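Local coordinates for protein endo-arabinase (Bacteroides thetaiotaomicron, PDB 5C0P) that probably hydrolyses glycosidic bonds in L-arabinan as a metal-binding endo-arabinase of glycoside hydrolase family 43, at residues A[19-22]-A[23-26]; A[127-131]-A[132-136]. All coordinates share one frame; numbering follows the deposited sequence. Where two conformers were deposited one is given.

Contact 1 of 2, residues A[19-22]-A[23-26]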
loop_
_atom_site.group_PDB
_atom_site.type_symbol
_atom_site.label_atom_id
_atom_site.label_comp_id
_atom_site.label_asym_id
_atom_site.label_seq_id
_atom_site.Cartn_x
_atom_site.Cartn_y
_atom_site.Cartn_z
ATOM N N ILE A 19 -6.475 18.960 13.916
ATOM C CA ILE A 19 -5.599 18.964 12.748
ATOM C C ILE A 19 -6.427 18.816 11.477
ATOM O O ILE A 19 -6.987 17.747 11.221
ATOM C CB ILE A 19 -4.580 17.820 12.816
ATOM C CG1 ILE A 19 -3.738 17.936 14.088
ATOM C CG2 ILE A 19 -3.676 17.834 11.592
ATOM C CD1 ILE A 19 -2.974 16.668 14.430
ATOM N N PRO A 20 -6.506 19.886 10.671
ATOM C CA PRO A 20 -7.319 19.777 9.454
ATOM C C PRO A 20 -6.668 18.843 8.443
ATOM O O PRO A 20 -5.439 18.849 8.309
ATOM C CB PRO A 20 -7.324 21.214 8.903
ATOM C CG PRO A 20 -6.829 22.085 10.028
ATOM C CD PRO A 20 -5.924 21.229 10.840
ATOM N N VAL A 21 -7.473 18.054 7.732
ATOM C CA VAL A 21 -6.932 17.129 6.735
ATOM C C VAL A 21 -6.084 17.870 5.683
ATOM O O VAL A 21 -5.084 17.335 5.201
ATOM C CB VAL A 21 -8.060 16.266 6.093
ATOM C CG1 VAL A 21 -9.059 17.140 5.323
ATOM C CG2 VAL A 21 -7.479 15.154 5.216
ATOM N N SER A 22 -6.447 19.113 5.382
ATOM C CA SER A 22 -5.721 19.901 4.385
ATOM C C SER A 22 -4.292 20.241 4.834
ATOM O O SER A 22 -3.439 20.580 4.008
ATOM C CB SER A 22 -6.491 21.177 4.046
ATOM O OG SER A 22 -6.668 21.982 5.197
ATOM N N SER A 23 -4.028 20.134 6.135
ATOM C CA SER A 23 -2.721 20.505 6.676
ATOM C C SER A 23 -1.760 19.318 6.753
ATOM O O SER A 23 -0.569 19.491 7.032
ATOM C CB SER A 23 -2.877 21.127 8.066
ATOM O OG SER A 23 -3.030 20.107 9.039
ATOM N N LEU A 24 -2.273 18.114 6.514
ATOM C CA LEU A 24 -1.442 16.921 6.600
ATOM C C LEU A 24 -0.414 16.910 5.475
ATOM O O LEU A 24 -0.731 17.225 4.331
ATOM C CB LEU A 24 -2.298 15.654 6.532
ATOM C CG LEU A 24 -3.284 15.473 7.689
ATOM C CD1 LEU A 24 -4.101 14.203 7.501
ATOM C CD2 LEU A 24 -2.540 15.441 9.013
ATOM N N ARG A 25 0.826 16.582 5.820
ATOM C CA ARG A 25 1.915 16.453 4.860
ATOM C C ARG A 25 2.552 15.084 5.048
ATOM O O ARG A 25 3.275 14.844 6.014
ATOM C CB ARG A 25 2.944 17.569 5.069
ATOM C CG ARG A 25 2.409 18.952 4.765
ATOM C CD ARG A 25 2.070 19.098 3.288
ATOM N NE ARG A 25 1.550 20.429 2.976
ATOM C CZ ARG A 25 0.270 20.779 3.081
ATOM N NH1 ARG A 25 -0.101 22.015 2.771
ATOM N NH2 ARG A 25 -0.646 19.905 3.494
ATOM N N LEU A 26 2.259 14.172 4.124
ATOM C CA LEU A 26 2.720 12.798 4.221
ATOM C C LEU A 26 2.512 12.118 2.876
ATOM O O LEU A 26 1.781 12.625 2.019
ATOM C CB LEU A 26 1.980 12.050 5.342
ATOM C CG LEU A 26 0.450 12.207 5.407
ATOM C CD1 LEU A 26 -0.252 11.199 4.508
ATOM C CD2 LEU A 26 -0.061 12.084 6.848
#
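Pro20 and Ser23 meet where the chain leaves strand 19-20 and coils into a short 3-10 turn, Ser23 N bonding to Pro20 O at 2.9 Å and Leu24 N to Val21 O at 3.2 Å. The carbonyl is gripped twice by one residue, since Ser23 OG also donates to Pro20 O, at 2.8 Å. The hydroxyl arrives in the carbonyl plane, whereas the amide comes from above it; a chi1 of 81° sets OG between the backbone N and the carbonyl carbon, facing Pro20 O. Beside these bonds, Ile19 CG2 lies 3.7 Å from Leu24 CD2, the side chains crossing at about a right angle, and Val21 CG2 faces the other branch, Leu24 CD1, more loosely. Cutting Leu24 back to an alanine removes both methyl branches and is likely to open a gap between Ile19, Val21 and Trp61. Arg25, bent at chi2 (-65°), folds back so that NH2 reaches Ser22 O at 2.9 Å almost straight; the same nitrogen bonds to Leu24 O, and two in-plane bonds should restrict the group's rotation. Trp61 of strand 60-68 packs on Ile19, Val21 and Leu24, while Leu42, Tyr53 and Pro286, from three further strands, also touch Leu24.

Contact 2 of 2, residues A[127-131]-A[132-136]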
loop_
_atom_site.group_PDB
_atom_site.type_symbol
_atom_site.label_atom_id
_atom_site.label_comp_id
_atom_site.label_asym_id
_atom_site.label_seq_id
_atom_site.Cartn_x
_atom_site.Cartn_y
_atom_site.Cartn_z
ATOM N N ILE A 127 8.609 -10.493 5.142
ATOM C CA ILE A 127 7.736 -11.523 4.582
ATOM C C ILE A 127 7.993 -11.686 3.076
ATOM O O ILE A 127 7.715 -12.733 2.489
ATOM C CB ILE A 127 6.254 -11.180 4.872
ATOM C CG1 ILE A 127 5.351 -12.377 4.570
ATOM C CG2 ILE A 127 5.813 -9.935 4.096
ATOM C CD1 ILE A 127 5.684 -13.617 5.380
ATOM N N THR A 128 8.560 -10.651 2.461
ATOM C CA THR A 128 8.984 -10.716 1.059
ATOM C C THR A 128 10.288 -11.524 0.954
ATOM O O THR A 128 10.954 -11.753 1.967
ATOM C CB THR A 128 9.138 -9.287 0.496
ATOM O OG1 THR A 128 9.975 -8.520 1.373
ATOM C CG2 THR A 128 7.774 -8.608 0.379
ATOM N N PRO A 129 10.651 -11.993 -0.258
ATOM C CA PRO A 129 11.825 -12.874 -0.349
ATOM C C PRO A 129 13.136 -12.201 0.055
ATOM O O PRO A 129 13.422 -11.094 -0.397
ATOM C CB PRO A 129 11.867 -13.247 -1.839
ATOM C CG PRO A 129 10.442 -13.140 -2.278
ATOM C CD PRO A 129 9.908 -11.941 -1.534
ATOM N N SER A 130 13.946 -12.891 0.855
ATOM C CA SER A 130 15.190 -12.306 1.359
ATOM C C SER A 130 16.226 -12.012 0.271
ATOM O O SER A 130 17.107 -11.165 0.452
ATOM C CB SER A 130 15.804 -13.197 2.442
ATOM O OG SER A 130 16.173 -14.459 1.912
ATOM N N GLY A 131 16.131 -12.709 -0.857
ATOM C CA GLY A 131 17.083 -12.503 -1.933
ATOM C C GLY A 131 16.700 -11.389 -2.895
ATOM O O GLY A 131 17.430 -11.132 -3.862
ATOM N N TRP A 132 15.576 -10.728 -2.629
ATOM C CA TRP A 132 15.037 -9.723 -3.541
ATOM C C TRP A 132 14.813 -8.395 -2.845
ATOM O O TRP A 132 14.354 -8.361 -1.706
ATOM C CB TRP A 132 13.664 -10.158 -4.051
ATOM C CG TRP A 132 13.637 -11.286 -5.015
ATOM C CD1 TRP A 132 14.701 -11.963 -5.531
ATOM C CD2 TRP A 132 12.466 -11.862 -5.598
ATOM N NE1 TRP A 132 14.261 -12.939 -6.403
ATOM C CE2 TRP A 132 12.888 -12.895 -6.459
ATOM C CE3 TRP A 132 11.100 -11.610 -5.475
ATOM C CZ2 TRP A 132 11.989 -13.671 -7.194
ATOM C CZ3 TRP A 132 10.209 -12.378 -6.204
ATOM C CH2 TRP A 132 10.653 -13.394 -7.043
HETATM N N MSE A 133 15.145 -7.302 -3.531
HETATM C CA MSE A 133 14.764 -5.964 -3.070
HETATM C C MSE A 133 13.276 -5.767 -3.317
HETATM O O MSE A 133 12.838 -5.650 -4.469
HETATM C CB MSE A 133 15.530 -4.875 -3.818
HETATM C CG MSE A 133 17.004 -5.135 -3.964
HETATM SE SE MSE A 133 18.076 -3.586 -3.519
HETATM C CE MSE A 133 17.866 -3.722 -1.583
ATOM N N CYS A 134 12.505 -5.724 -2.238
ATOM C CA CYS A 134 11.050 -5.631 -2.345
ATOM C C CYS A 134 10.464 -4.510 -1.501
ATOM O O CYS A 134 11.045 -4.089 -0.498
ATOM C CB CYS A 134 10.378 -6.936 -1.918
ATOM S SG CYS A 134 10.897 -8.387 -2.832
ATOM N N LEU A 135 9.297 -4.030 -1.911
ATOM C CA LEU A 135 8.626 -2.971 -1.173
ATOM C C LEU A 135 7.127 -2.990 -1.375
ATOM O O LEU A 135 6.607 -3.699 -2.247
ATOM C CB LEU A 135 9.199 -1.592 -1.532
ATOM C CG LEU A 135 9.335 -1.130 -2.983
ATOM C CD1 LEU A 135 8.015 -0.683 -3.590
ATOM C CD2 LEU A 135 10.347 0.008 -3.062
ATOM N N ASP A 136 6.442 -2.212 -0.540
ATOM C CA ASP A 136 5.009 -1.968 -0.658
ATOM C C ASP A 136 4.174 -3.234 -0.515
ATOM O O ASP A 136 3.148 -3.374 -1.169
ATOM C CB ASP A 136 4.673 -1.226 -1.975
ATOM C CG ASP A 136 5.155 0.217 -1.986
ATOM O OD1 ASP A 136 5.695 0.697 -0.959
ATOM O OD2 ASP A 136 4.994 0.885 -3.030
#
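Pro129 to Trp132 form a type I beta turn, closed by a bond of 3.1 Å from Trp132 N to Pro129 O; the turn reverses the chain, so that beyond it Thr128 and Cys134 face each other with CA atoms 6.5 Å apart as strand 134-141 begins. The reversal lays the proline ring against the indole. Pro129 CB sits 3.8 Å above one face of the Trp132 ring, displaced toward the rim, while Pro129 CG makes the nearest approach of these two side chains, 3.6 Å to Trp132 CE3. With CG of Trp132 anti to its own carbonyl carbon (chi1 -72°), the indole turns back over the turn; Gly131 O lies near the indole plane at its edge, 3.3 Å from Trp132 CD1. Arg153 makes a cation-pi contact with the same indole, and Tyr164 meets it with ring planes at about 45°. Deeper in, Thr128 CB packs 3.6 Å from Cys134 CB, and Cys134 SG rests against both Thr128 CB and Pro129 CD, 3.9 Å from the latter. Thr128 OG1 turns to another partner, the amide of Thr107, and Phe151 of strand 147-153 touches Thr128, Pro129 and Cys134 alike. This is a turn feeding the first strand of a propeller blade, as expected of the five-bladed family 43 fold: strand 134-141 carries Asp136, whose OD2 bonds to Ala206 N and to a bound Tris molecule, and which is predicted to help orient the proton donor and the substrate in the active site.

In the fold
Two local turns here illustrate how a propeller chain moves into a new strand. Contact 1 comes first, contact 2 about a hundred residues later, with centres 31 Å apart, nearest atoms about 12 Å apart, and the centre of the chain between them. They belong to different sheets of the propeller. Contact 1 follows strand 19-20, an outermost strand of its antiparallel sheet, and leads toward strand 30-34 at the other border of that sheet. Contact 2 instead passes between sheets, from the loop after strand 120-121 into strand 134-141. The separation divides their roles: contact 1 lies at the surface, away from the annotated sites, whereas contact 2 leads inward along a strand bearing a predicted active-site residue.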